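Local coordinates for NADB-Rossmann Superfamily protein (Streptococcus agalactiae, PDB 3LEC) that probably methylates N1 of adenine 22 in tRNA, consistent with its Rossmann-like methyltransferase fold, at residues Leu12-Asn17 and Ala145-Thr150; Tyr18-Ala23 and Val118-Leu123; Ile94-Met99 and Ala105-Asn110; Asp131-Leu136 and Phe175-Leu180. All blocks are in the same frame, centred on the assembly; numbering follows the deposited sequence.

Interaction 1. Residues Leu12-Asn17 and Ala145-Thr150; sequences LQKVAN and AEDILT
Lys14, on helix 10-16, reaches down to strand 141-150 and lays its aliphatic chain between Asp147 and Leu149, two strand residues whose CB atoms face the helix. The backbones stay well apart, with 8.0 Å between Lys14 CA and Asp147 CA, so side chains alone close the gap. Lys14 CB already has two neighbours: Leu149 CD2 at 4.0 Å and Asp147 OD2 at 4.1 Å. CG is next, and it too lies 4.1 Å from Asp147 OD2. The fullest meeting is at CD, which sits 3.5 Å from Asp147 OD2 and 3.7 Å from Leu149 CB. Up to that point the chain is extended, running alongside Leu149 but counter to the leucine's own side chain. At the last torsion it bends (chi4 -75°), and NZ ends 4.7 Å from Asp147 OD2, too far for a salt bridge. Asp147 CG stands opposite its own backbone N (chi1 -171°), which swings the carboxylate to the lysine. Ile158 of the adjacent strand 155-163 also packs on both Lys14 and Leu149, and the hydroxyl of Tyr18 lies against Asp147 CB, so this small contact joins the helix to the edge of the sheet. No hydrogen bond crosses it. The chemistry is therefore mixed: apolar packing of lysine methylenes on CB and CD2 of Leu149, and beside Asp147 an alkyl chain whose ammonium is near enough for long-range attraction, which probably adds a modest electrostatic term without fixing the lysine tip.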
loop_
_atom_site.group_PDB
_atom_site.type_symbol
_atom_site.label_atom_id
_atom_site.label_comp_id
_atom_site.label_asym_id
_atom_site.label_seq_id
_atom_site.Cartn_x
_atom_site.Cartn_y
_atom_site.Cartn_z
ATOM N N LEU A 12 9.036 3.510 -2.877
ATOM C CA LEU A 12 8.537 3.015 -4.153
ATOM C C LEU A 12 9.375 1.850 -4.706
ATOM O O LEU A 12 8.842 0.957 -5.363
ATOM C CB LEU A 12 8.461 4.145 -5.178
ATOM C CG LEU A 12 7.404 5.233 -4.934
ATOM C CD1 LEU A 12 7.406 6.159 -6.143
ATOM C CD2 LEU A 12 6.023 4.673 -4.743
ATOM N N GLN A 13 10.674 1.866 -4.426
ATOM C CA GLN A 13 11.567 0.763 -4.841
ATOM C C GLN A 13 11.130 -0.532 -4.198
ATOM O O GLN A 13 11.107 -1.568 -4.859
ATOM C CB GLN A 13 13.036 1.056 -4.505
ATOM C CG GLN A 13 14.057 -0.052 -5.001
ATOM C CD GLN A 13 14.005 -0.252 -6.505
ATOM O OE1 GLN A 13 13.766 -1.381 -6.994
ATOM N NE2 GLN A 13 14.250 0.824 -7.264
ATOM N N LYS A 14 10.836 -0.476 -2.903
ATOM C CA LYS A 14 10.395 -1.670 -2.183
ATOM C C LYS A 14 9.018 -2.181 -2.652
ATOM O O LYS A 14 8.764 -3.377 -2.628
ATOM C CB LYS A 14 10.543 -1.462 -0.676
ATOM C CG LYS A 14 12.038 -1.459 -0.320
ATOM C CD LYS A 14 12.352 -1.068 1.108
ATOM C CE LYS A 14 13.866 -0.845 1.276
ATOM N NZ LYS A 14 14.608 -2.137 1.310
ATOM N N VAL A 15 8.160 -1.286 -3.132
ATOM C CA VAL A 15 6.963 -1.707 -3.855
ATOM C C VAL A 15 7.340 -2.382 -5.197
ATOM O O VAL A 15 6.856 -3.462 -5.493
ATOM C CB VAL A 15 5.990 -0.530 -4.106
ATOM C CG1 VAL A 15 4.823 -0.948 -4.990
ATOM C CG2 VAL A 15 5.453 -0.012 -2.793
ATOM N N ALA A 16 8.167 -1.725 -6.008
ATOM C CA ALA A 16 8.613 -2.298 -7.309
ATOM C C ALA A 16 9.204 -3.699 -7.163
ATOM O O ALA A 16 8.976 -4.539 -8.029
ATOM C CB ALA A 16 9.632 -1.384 -7.990
ATOM N N ASN A 17 9.938 -3.939 -6.069
ATOM C CA ASN A 17 10.610 -5.237 -5.855
ATOM C C ASN A 17 9.614 -6.400 -5.774
ATOM O O ASN A 17 10.008 -7.539 -5.994
ATOM C CB ASN A 17 11.475 -5.256 -4.581
ATOM C CG ASN A 17 12.630 -4.263 -4.619
ATOM O OD1 ASN A 17 13.131 -3.844 -3.575
ATOM N ND2 ASN A 17 13.044 -3.877 -5.806
ATOM N N ALA A 145 3.142 -11.450 1.757
ATOM C CA ALA A 145 4.369 -10.852 2.247
ATOM C C ALA A 145 4.091 -9.437 2.771
ATOM O O ALA A 145 3.134 -8.759 2.317
ATOM C CB ALA A 145 5.454 -10.819 1.148
ATOM N N GLU A 146 4.907 -9.005 3.737
ATOM C CA GLU A 146 4.896 -7.614 4.215
ATOM C C GLU A 146 6.310 -7.076 4.402
ATOM O O GLU A 146 7.241 -7.832 4.686
ATOM C CB GLU A 146 4.109 -7.457 5.525
ATOM C CG GLU A 146 2.674 -7.925 5.481
ATOM C CD GLU A 146 1.996 -7.816 6.825
ATOM O OE1 GLU A 146 2.531 -8.395 7.802
ATOM O OE2 GLU A 146 0.915 -7.177 6.897
ATOM N N ASP A 147 6.480 -5.760 4.264
ATOM C CA ASP A 147 7.748 -5.145 4.557
ATOM C C ASP A 147 7.480 -3.862 5.336
ATOM O O ASP A 147 6.434 -3.281 5.184
ATOM C CB ASP A 147 8.505 -4.806 3.274
ATOM C CG ASP A 147 9.934 -4.355 3.539
ATOM O OD1 ASP A 147 10.625 -4.956 4.389
ATOM O OD2 ASP A 147 10.376 -3.397 2.884
ATOM N N ILE A 148 8.405 -3.481 6.200
ATOM C CA ILE A 148 8.364 -2.158 6.832
ATOM C C ILE A 148 9.738 -1.546 6.607
ATOM O O ILE A 148 10.771 -2.215 6.782
ATOM C CB ILE A 148 7.953 -2.212 8.324
ATOM C CG1 ILE A 148 7.751 -0.790 8.868
ATOM C CG2 ILE A 148 8.979 -3.019 9.181
ATOM C CD1 ILE A 148 7.108 -0.732 10.235
ATOM N N LEU A 149 9.746 -0.290 6.175
ATOM C CA LEU A 149 10.953 0.392 5.747
ATOM C C LEU A 149 10.996 1.776 6.362
ATOM O O LEU A 149 9.962 2.278 6.781
ATOM C CB LEU A 149 10.957 0.490 4.217
ATOM C CG LEU A 149 9.893 1.379 3.570
ATOM C CD1 LEU A 149 10.583 2.615 2.997
ATOM C CD2 LEU A 149 9.130 0.624 2.461
ATOM N N THR A 150 12.180 2.393 6.387
ATOM C CA THR A 150 12.377 3.740 6.934
ATOM C C THR A 150 12.896 4.721 5.869
ATOM O O THR A 150 13.676 4.342 4.999
ATOM C CB THR A 150 13.403 3.749 8.100
ATOM O OG1 THR A 150 14.724 3.564 7.573
ATOM C CG2 THR A 150 13.108 2.654 9.070
#

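Interaction 2. Residues Tyr18-Ala23 and Val118-Leu123; sequences YVPKGA and VKTLVL
Tyr18 and Val122 mark the closest backbone approach, 7.1 Å between their CA atoms, where the irregular chain that follows helix 10-16 passes over strand 120-125 with no hydrogen bond between the two. The strand presents Thr120 and Val122 to that loop. Both Val122 methyls take part: CG1 and CG2 each lie 4.2 Å from Tyr18 CB, and CG2 is also 4.1 Å from Tyr18 O. This fork straddling the tyrosine CB follows from chi1 of -167°, which sets CG1 opposite the backbone N and leaves CG2 beside it. The tyrosine ring itself does not press on the valine; although CB points toward the strand, the ring leads away to Ile158 and Val160. Two residues on, Pro20 and Thr120 lie flank to flank and point contrary ways, with Pro20 CG 3.9 Å from Thr120 OG1. That oxygen has its polar partner elsewhere, a weak hydrogen bond with Lys162 NZ. Pro20 also begins a type II beta turn, closed by Ala23 N to Pro20 O at 3.1 Å, with Gly22 at positive phi (80°). The turn delivers the chain to strand 23-28. Pro20 and Ala23 both touch Thr93 of strand 93-99, which lies between strands 23-28 and 120-125 in the sheet, while Val19 packs on Cys45 of strand 45-52; the loop thus runs past the starts of these parallel strands.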
loop_
_atom_site.group_PDB
_atom_site.type_symbol
_atom_site.label_atom_id
_atom_site.label_comp_id
_atom_site.label_asym_id
_atom_site.label_seq_id
_atom_site.Cartn_x
_atom_site.Cartn_y
_atom_site.Cartn_z
ATOM N N TYR A 18 8.360 -6.099 -5.427
ATOM C CA TYR A 18 7.301 -7.103 -5.288
ATOM C C TYR A 18 6.399 -7.270 -6.513
ATOM O O TYR A 18 5.527 -8.136 -6.515
ATOM C CB TYR A 18 6.425 -6.825 -4.074
ATOM C CG TYR A 18 7.053 -7.107 -2.743
ATOM C CD1 TYR A 18 7.359 -8.406 -2.341
ATOM C CD2 TYR A 18 7.312 -6.062 -1.860
ATOM C CE1 TYR A 18 7.931 -8.657 -1.073
ATOM C CE2 TYR A 18 7.869 -6.307 -0.606
ATOM C CZ TYR A 18 8.175 -7.593 -0.227
ATOM O OH TYR A 18 8.718 -7.801 1.024
ATOM N N VAL A 19 6.612 -6.459 -7.545
ATOM C CA VAL A 19 5.810 -6.567 -8.768
ATOM C C VAL A 19 6.410 -7.708 -9.568
ATOM O O VAL A 19 7.625 -7.720 -9.810
ATOM C CB VAL A 19 5.835 -5.260 -9.592
ATOM C CG1 VAL A 19 4.963 -5.383 -10.853
ATOM C CG2 VAL A 19 5.353 -4.103 -8.730
ATOM N N PRO A 20 5.575 -8.704 -9.919
ATOM C CA PRO A 20 6.063 -9.873 -10.629
ATOM C C PRO A 20 6.659 -9.475 -11.968
ATOM O O PRO A 20 6.132 -8.586 -12.631
ATOM C CB PRO A 20 4.780 -10.686 -10.877
ATOM C CG PRO A 20 3.882 -10.306 -9.776
ATOM C CD PRO A 20 4.133 -8.812 -9.648
ATOM N N LYS A 21 7.728 -10.162 -12.373
ATOM C CA LYS A 21 8.275 -9.995 -13.720
ATOM C C LYS A 21 7.213 -10.229 -14.790
ATOM O O LYS A 21 6.424 -11.178 -14.699
ATOM C CB LYS A 21 9.427 -10.982 -13.951
ATOM C CG LYS A 21 10.561 -10.841 -12.976
ATOM C CD LYS A 21 11.379 -9.605 -13.295
ATOM C CE LYS A 21 12.731 -9.679 -12.639
ATOM N NZ LYS A 21 13.299 -8.325 -12.618
ATOM N N GLY A 22 7.196 -9.360 -15.795
ATOM C CA GLY A 22 6.275 -9.509 -16.924
ATOM C C GLY A 22 4.860 -9.018 -16.603
ATOM O O GLY A 22 3.955 -9.157 -17.437
ATOM N N ALA A 23 4.653 -8.446 -15.406
ATOM C CA ALA A 23 3.315 -7.970 -15.018
ATOM C C ALA A 23 2.758 -6.938 -15.988
ATOM O O ALA A 23 3.503 -6.207 -16.655
ATOM C CB ALA A 23 3.305 -7.390 -13.577
ATOM N N VAL A 118 -7.583 -9.927 -11.164
ATOM C CA VAL A 118 -6.282 -9.406 -10.753
ATOM C C VAL A 118 -5.605 -10.429 -9.844
ATOM O O VAL A 118 -6.225 -10.886 -8.893
ATOM C CB VAL A 118 -6.450 -8.012 -10.102
ATOM C CG1 VAL A 118 -5.144 -7.456 -9.597
ATOM C CG2 VAL A 118 -7.074 -7.077 -11.109
ATOM N N LYS A 119 -4.372 -10.820 -10.171
ATOM C CA LYS A 119 -3.646 -11.832 -9.409
ATOM C C LYS A 119 -2.870 -11.331 -8.188
ATOM O O LYS A 119 -2.772 -12.049 -7.190
ATOM C CB LYS A 119 -2.705 -12.636 -10.299
ATOM N N THR A 120 -2.296 -10.133 -8.293
ATOM C CA THR A 120 -1.443 -9.576 -7.232
ATOM C C THR A 120 -1.759 -8.100 -6.959
ATOM O O THR A 120 -1.936 -7.300 -7.897
ATOM C CB THR A 120 0.047 -9.661 -7.627
ATOM O OG1 THR A 120 0.337 -10.967 -8.169
ATOM C CG2 THR A 120 0.974 -9.354 -6.407
ATOM N N LEU A 121 -1.813 -7.734 -5.680
ATOM C CA LEU A 121 -1.855 -6.319 -5.318
ATOM C C LEU A 121 -0.673 -6.015 -4.430
ATOM O O LEU A 121 -0.325 -6.817 -3.574
ATOM C CB LEU A 121 -3.148 -5.934 -4.606
ATOM C CG LEU A 121 -4.475 -6.155 -5.350
ATOM C CD1 LEU A 121 -4.986 -7.569 -5.102
ATOM C CD2 LEU A 121 -5.489 -5.134 -4.904
ATOM N N VAL A 122 -0.034 -4.872 -4.670
ATOM C CA VAL A 122 0.991 -4.352 -3.764
ATOM C C VAL A 122 0.460 -3.017 -3.253
ATOM O O VAL A 122 0.160 -2.120 -4.038
ATOM C CB VAL A 122 2.343 -4.200 -4.477
ATOM C CG1 VAL A 122 3.469 -3.959 -3.452
ATOM C CG2 VAL A 122 2.647 -5.490 -5.277
ATOM N N LEU A 123 0.298 -2.918 -1.939
ATOM C CA LEU A 123 -0.427 -1.821 -1.311
ATOM C C LEU A 123 0.486 -1.193 -0.274
ATOM O O LEU A 123 1.105 -1.891 0.546
ATOM C CB LEU A 123 -1.715 -2.343 -0.653
ATOM C CG LEU A 123 -2.653 -3.175 -1.542
ATOM C CD1 LEU A 123 -3.785 -3.812 -0.724
ATOM C CD2 LEU A 123 -3.174 -2.345 -2.705
#

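Interaction 3. Residues Ile94-Met99 and Ala105-Asn110; sequences ITICGM and ADILNN
Ile96 pushes its CD1 methyl from strand 93-99 toward helix 101-110, where Ile107 and Leu108 make the opposing surface. The methyl is the bump; it faces the notch between these two consecutive helix residues, mainly against the leucine. CD1 meets Leu108 CD2 at 3.8 Å and Leu108 CG at 4.1 Å, whereas Ile107 CG2 stands farther off, at 4.5 Å from the same methyl. Ile96 and Leu108 overlap by their flanks, each heading toward the other's base. Leu108 is set aslant to the strand at its base, and its branched end does the approaching: CG lies opposite the carbonyl carbon (chi1 -71°), CD1 continues the chain, and the second branch, CD2, meets the isoleucine. A second bump comes from the other end of the segment. Beyond Gly98, where the chain turns a corner at positive phi, the selenomethionine Met99 crosses Ile107 at about a right angle, its SE 3.7 Å from Ile107 CD1. The bend at the last Met99 torsion (chi3 -145°) places CE 4.0 Å from Ile96 CG2, so the selenoether end bridges strand and helix. Backbones lie far apart, with Ile96 CA and Ile107 CA separated by 9.3 Å. Trp135 of helix 129-138 and Leu115 also pack on Leu108. This is the strand-to-helix packing within the beta-alpha-beta unit 93-99, 101-110 and 120-125, and the absence of any hydrogen bond across it implies cohesion by dispersion and burial of apolar surface, with the selenium, which here stands in for methionine's sulfur, in contact at the partly exposed end.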
loop_
_atom_site.group_PDB
_atom_site.type_symbol
_atom_site.label_atom_id
_atom_site.label_comp_id
_atom_site.label_asym_id
_atom_site.label_seq_id
_atom_site.Cartn_x
_atom_site.Cartn_y
_atom_site.Cartn_z
ATOM N N ILE A 94 -2.090 -4.745 -9.481
ATOM C CA ILE A 94 -2.511 -3.389 -9.107
ATOM C C ILE A 94 -1.635 -2.911 -7.948
ATOM O O ILE A 94 -1.403 -3.651 -6.990
ATOM C CB ILE A 94 -3.999 -3.348 -8.738
ATOM C CG1 ILE A 94 -4.862 -3.713 -9.970
ATOM C CG2 ILE A 94 -4.414 -1.967 -8.173
ATOM C CD1 ILE A 94 -6.376 -3.760 -9.671
ATOM N N THR A 95 -1.109 -1.698 -8.065
ATOM C CA THR A 95 -0.411 -1.058 -6.949
ATOM C C THR A 95 -1.220 0.168 -6.496
ATOM O O THR A 95 -1.768 0.905 -7.319
ATOM C CB THR A 95 1.031 -0.649 -7.316
ATOM O OG1 THR A 95 1.036 0.095 -8.541
ATOM C CG2 THR A 95 1.946 -1.886 -7.478
ATOM N N ILE A 96 -1.324 0.365 -5.184
ATOM C CA ILE A 96 -1.927 1.592 -4.641
ATOM C C ILE A 96 -1.052 2.055 -3.493
ATOM O O ILE A 96 -0.920 1.335 -2.510
ATOM C CB ILE A 96 -3.384 1.401 -4.140
ATOM C CG1 ILE A 96 -4.247 0.633 -5.160
ATOM C CG2 ILE A 96 -4.008 2.760 -3.804
ATOM C CD1 ILE A 96 -5.608 0.179 -4.614
ATOM N N CYS A 97 -0.440 3.235 -3.636
ATOM C CA CYS A 97 0.545 3.702 -2.635
ATOM C C CYS A 97 0.227 5.107 -2.186
ATOM O O CYS A 97 -0.509 5.821 -2.870
ATOM C CB CYS A 97 1.963 3.695 -3.204
ATOM S SG CYS A 97 2.415 2.208 -4.126
ATOM N N GLY A 98 0.793 5.502 -1.047
ATOM C CA GLY A 98 0.746 6.900 -0.586
ATOM C C GLY A 98 -0.630 7.434 -0.211
ATOM O O GLY A 98 -0.920 8.634 -0.365
HETATM N N MSE A 99 -1.494 6.541 0.245
HETATM C CA MSE A 99 -2.795 6.931 0.777
HETATM C C MSE A 99 -3.058 6.147 2.053
HETATM O O MSE A 99 -2.442 5.109 2.281
HETATM C CB MSE A 99 -3.913 6.650 -0.237
HETATM C CG MSE A 99 -3.693 7.268 -1.587
HETATM SE SE MSE A 99 -5.178 6.893 -2.783
HETATM C CE MSE A 99 -4.159 6.751 -4.438
ATOM N N ALA A 105 -8.740 0.823 1.213
ATOM C CA ALA A 105 -9.784 -0.196 1.364
ATOM C C ALA A 105 -11.068 0.256 0.648
ATOM O O ALA A 105 -11.754 -0.548 -0.004
ATOM C CB ALA A 105 -10.032 -0.489 2.826
ATOM N N ASP A 106 -11.377 1.545 0.764
ATOM C CA ASP A 106 -12.542 2.121 0.085
ATOM C C ASP A 106 -12.487 2.072 -1.425
ATOM O O ASP A 106 -13.511 1.828 -2.065
ATOM C CB ASP A 106 -12.784 3.565 0.523
ATOM C CG ASP A 106 -13.429 3.656 1.884
ATOM O OD1 ASP A 106 -13.843 2.610 2.443
ATOM O OD2 ASP A 106 -13.542 4.785 2.393
ATOM N N ILE A 107 -11.324 2.385 -1.992
ATOM C CA ILE A 107 -11.120 2.336 -3.440
ATOM C C ILE A 107 -11.291 0.882 -3.908
ATOM O O ILE A 107 -11.929 0.613 -4.923
ATOM C CB ILE A 107 -9.727 2.887 -3.823
ATOM C CG1 ILE A 107 -9.639 4.383 -3.512
ATOM C CG2 ILE A 107 -9.356 2.560 -5.292
ATOM C CD1 ILE A 107 -8.227 4.942 -3.587
ATOM N N LEU A 108 -10.735 -0.046 -3.137
ATOM C CA LEU A 108 -10.865 -1.470 -3.446
ATOM C C LEU A 108 -12.316 -1.952 -3.341
ATOM O O LEU A 108 -12.799 -2.687 -4.215
ATOM C CB LEU A 108 -9.964 -2.295 -2.535
ATOM C CG LEU A 108 -8.468 -2.177 -2.813
ATOM C CD1 LEU A 108 -7.682 -2.914 -1.725
ATOM C CD2 LEU A 108 -8.108 -2.674 -4.229
ATOM N N ASN A 109 -12.997 -1.550 -2.268
ATOM C CA ASN A 109 -14.385 -1.964 -2.018
ATOM C C ASN A 109 -15.345 -1.433 -3.089
ATOM O O ASN A 109 -16.163 -2.183 -3.600
ATOM C CB ASN A 109 -14.849 -1.558 -0.619
ATOM C CG ASN A 109 -16.091 -2.335 -0.154
ATOM O OD1 ASN A 109 -16.014 -3.508 0.189
ATOM N ND2 ASN A 109 -17.229 -1.664 -0.121
ATOM N N ASN A 110 -15.198 -0.161 -3.442
ATOM C CA ASN A 110 -16.021 0.482 -4.475
ATOM C C ASN A 110 -15.994 -0.219 -5.825
ATOM O O ASN A 110 -16.972 -0.172 -6.590
ATOM C CB ASN A 110 -15.632 1.955 -4.648
ATOM C CG ASN A 110 -16.704 2.745 -5.377
ATOM O OD1 ASN A 110 -17.895 2.540 -5.142
ATOM N ND2 ASN A 110 -16.292 3.624 -6.276
#

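Interaction 4. Residues Asp131-Leu136 and Phe175-Leu180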
loop_
_atom_site.group_PDB
_atom_site.type_symbol
_atom_site.label_atom_id
_atom_site.label_comp_id
_atom_site.label_asym_id
_atom_site.label_seq_id
_atom_site.Cartn_x
_atom_site.Cartn_y
_atom_site.Cartn_z
ATOM N N ASP A 131 -7.090 -1.214 9.419
ATOM C CA ASP A 131 -8.350 -1.123 8.691
ATOM C C ASP A 131 -8.274 -1.753 7.297
ATOM O O ASP A 131 -9.229 -2.357 6.823
ATOM C CB ASP A 131 -8.804 0.328 8.577
ATOM C CG ASP A 131 -9.279 0.898 9.904
ATOM O OD1 ASP A 131 -9.721 0.120 10.776
ATOM O OD2 ASP A 131 -9.229 2.140 10.066
ATOM N N LEU A 132 -7.130 -1.605 6.649
ATOM C CA LEU A 132 -6.906 -2.221 5.343
ATOM C C LEU A 132 -6.808 -3.750 5.513
ATOM O O LEU A 132 -7.418 -4.495 4.764
ATOM C CB LEU A 132 -5.662 -1.655 4.664
ATOM C CG LEU A 132 -5.222 -2.263 3.323
ATOM C CD1 LEU A 132 -6.328 -2.191 2.263
ATOM C CD2 LEU A 132 -3.944 -1.612 2.818
ATOM N N ARG A 133 -6.034 -4.205 6.495
ATOM C CA ARG A 133 -5.985 -5.634 6.790
ATOM C C ARG A 133 -7.390 -6.211 7.065
ATOM O O ARG A 133 -7.701 -7.318 6.616
ATOM C CB ARG A 133 -5.026 -5.948 7.949
ATOM C CG ARG A 133 -3.564 -5.751 7.561
ATOM C CD ARG A 133 -2.586 -6.450 8.526
ATOM N NE ARG A 133 -1.237 -5.978 8.232
ATOM C CZ ARG A 133 -0.688 -4.874 8.759
ATOM N NH1 ARG A 133 -1.346 -4.145 9.659
ATOM N NH2 ARG A 133 0.526 -4.516 8.391
ATOM N N LYS A 134 -8.231 -5.465 7.780
ATOM C CA LYS A 134 -9.572 -5.958 8.111
ATOM C C LYS A 134 -10.405 -6.143 6.862
ATOM O O LYS A 134 -11.134 -7.125 6.737
ATOM C CB LYS A 134 -10.311 -5.016 9.051
ATOM C CG LYS A 134 -9.836 -5.034 10.489
ATOM C CD LYS A 134 -10.504 -3.894 11.263
ATOM C CE LYS A 134 -10.271 -4.014 12.762
ATOM N NZ LYS A 134 -11.097 -3.017 13.519
ATOM N N TRP A 135 -10.264 -5.210 5.936
ATOM C CA TRP A 135 -11.002 -5.267 4.694
ATOM C C TRP A 135 -10.508 -6.429 3.846
ATOM O O TRP A 135 -11.316 -7.140 3.276
ATOM C CB TRP A 135 -10.909 -3.966 3.914
ATOM C CG TRP A 135 -11.766 -4.033 2.672
ATOM C CD1 TRP A 135 -13.057 -3.611 2.551
ATOM C CD2 TRP A 135 -11.394 -4.585 1.399
ATOM N NE1 TRP A 135 -13.512 -3.870 1.276
ATOM C CE2 TRP A 135 -12.509 -4.460 0.549
ATOM C CE3 TRP A 135 -10.212 -5.145 0.885
ATOM C CZ2 TRP A 135 -12.491 -4.880 -0.797
ATOM C CZ3 TRP A 135 -10.207 -5.592 -0.453
ATOM C CH2 TRP A 135 -11.350 -5.451 -1.275
ATOM N N LEU A 136 -9.190 -6.614 3.773
ATOM C CA LEU A 136 -8.622 -7.711 3.009
ATOM C C LEU A 136 -9.131 -9.054 3.538
ATOM O O LEU A 136 -9.603 -9.915 2.760
ATOM C CB LEU A 136 -7.098 -7.637 3.014
ATOM C CG LEU A 136 -6.506 -6.450 2.239
ATOM C CD1 LEU A 136 -5.044 -6.220 2.670
ATOM C CD2 LEU A 136 -6.620 -6.703 0.735
ATOM N N PHE A 175 -0.632 -5.472 13.805
ATOM C CA PHE A 175 0.828 -5.481 13.650
ATOM C C PHE A 175 1.339 -6.054 12.338
ATOM O O PHE A 175 2.444 -5.695 11.893
ATOM C CB PHE A 175 1.472 -6.193 14.848
ATOM C CG PHE A 175 1.193 -5.513 16.148
ATOM C CD1 PHE A 175 1.975 -4.456 16.560
ATOM C CD2 PHE A 175 0.118 -5.889 16.927
ATOM C CE1 PHE A 175 1.702 -3.788 17.735
ATOM C CE2 PHE A 175 -0.164 -5.230 18.130
ATOM C CZ PHE A 175 0.632 -4.175 18.531
ATOM N N GLY A 176 0.533 -6.936 11.736
ATOM C CA GLY A 176 0.887 -7.571 10.464
ATOM C C GLY A 176 1.404 -8.980 10.706
ATOM O O GLY A 176 2.321 -9.167 11.499
ATOM N N PRO A 177 0.794 -9.982 10.041
ATOM C CA PRO A 177 1.183 -11.365 10.266
ATOM C C PRO A 177 2.667 -11.583 9.944
ATOM O O PRO A 177 3.368 -12.260 10.711
ATOM C CB PRO A 177 0.264 -12.152 9.313
ATOM C CG PRO A 177 -0.142 -11.099 8.237
ATOM C CD PRO A 177 -0.290 -9.854 9.042
ATOM N N PHE A 178 3.145 -11.004 8.835
ATOM C CA PHE A 178 4.541 -11.152 8.416
ATOM C C PHE A 178 5.481 -10.198 9.129
ATOM O O PHE A 178 6.611 -10.564 9.411
ATOM C CB PHE A 178 4.685 -11.035 6.898
ATOM C CG PHE A 178 4.079 -12.193 6.167
ATOM C CD1 PHE A 178 4.850 -13.312 5.869
ATOM C CD2 PHE A 178 2.735 -12.171 5.796
ATOM C CE1 PHE A 178 4.289 -14.409 5.205
ATOM C CE2 PHE A 178 2.162 -13.259 5.118
ATOM C CZ PHE A 178 2.944 -14.380 4.817
ATOM N N LEU A 179 5.012 -8.984 9.434
ATOM C CA LEU A 179 5.841 -8.028 10.197
ATOM C C LEU A 179 6.095 -8.533 11.621
ATOM O O LEU A 179 7.186 -8.376 12.157
ATOM C CB LEU A 179 5.193 -6.642 10.259
ATOM C CG LEU A 179 4.910 -5.973 8.893
ATOM C CD1 LEU A 179 4.292 -4.593 9.119
ATOM C CD2 LEU A 179 6.202 -5.858 8.052
ATOM N N LEU A 180 5.082 -9.156 12.208
ATOM C CA LEU A 180 5.229 -9.766 13.544
ATOM C C LEU A 180 6.281 -10.865 13.560
ATOM O O LEU A 180 7.113 -10.946 14.473
ATOM C CB LEU A 180 3.892 -10.333 13.992
ATOM C CG LEU A 180 2.894 -9.426 14.683
ATOM C CD1 LEU A 180 1.520 -10.113 14.793
ATOM C CD2 LEU A 180 3.442 -9.022 16.074
#
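The contact belongs to a helix start: helix 177-182 begins at Gly176, its N-cap residue, and Arg133 from helix 129-138 lies against that point. Gly176 is at once the first residue after helix 170-175 to leave helical angles and the residue just before the next helix, with positive phi (101°). Having no side chain, it lets the guanidinium come close: Gly176 CA is 3.5 Å from Arg133 NE, 3.6 Å from Arg133 CZ and 3.7 Å from Arg133 NH2. It lies over one face of the group, 3.4 Å above the plane and offset toward the rim, and Phe175 O lies over that same face. Arg133 reaches so far because its chain is extended from CG to NE (chi2 -163°). Its shaft crosses Pro177 obliquely, with Arg133 CD 4.1 Å from Pro177 CD, while Leu179, crossing at about a right angle, brings CD1 to 3.8 Å from Arg133 NH2. None of these is a hydrogen bond; the N-H groups find their partners elsewhere. NE makes a salt bridge with Glu146, NH2 one with Glu157, and NH1 a hydrogen bond to Leu173 O, which together should fix the plane's rotation. Glu146 also accepts hydrogen bonds from Phe178 N and Leu179 N, so its carboxylate joins the arginine to the first turn of the new helix. The buried positive charge is probably balanced by the two glutamates. The arrangement is thus a glycine N-cap between consecutive helices 170-175 and 177-182, packed against a buried arginine that pairs with two strand glutamates.

Overall arrangement
Interactions 1, 2 and 3 all reach the one mixed sheet, whose strand order 3-2-1-4-5-7-6 is that of class I methyltransferases. Interactions 2 and 3 have centres about 14 Å apart and share neighbouring strands 93-99 and 120-125, joined by backbone hydrogen bonds between Ile94 and residues Thr120 and Val122. Along the chain, 3 falls within the span of 2, and 2 within that of 1, whereas 1 and 4 interleave and 4 follows 2 and 3. Interaction 4, about 15 Å from 1 and from 3, is tied to each: Glu146 of strand 141-150 serves both 1 and 4, and an Asn109-Trp135 side-chain hydrogen bond links 3 and 4. The contacts thus bring helices and a loop onto the sheet, and interaction 4 joins two helical segments beside it.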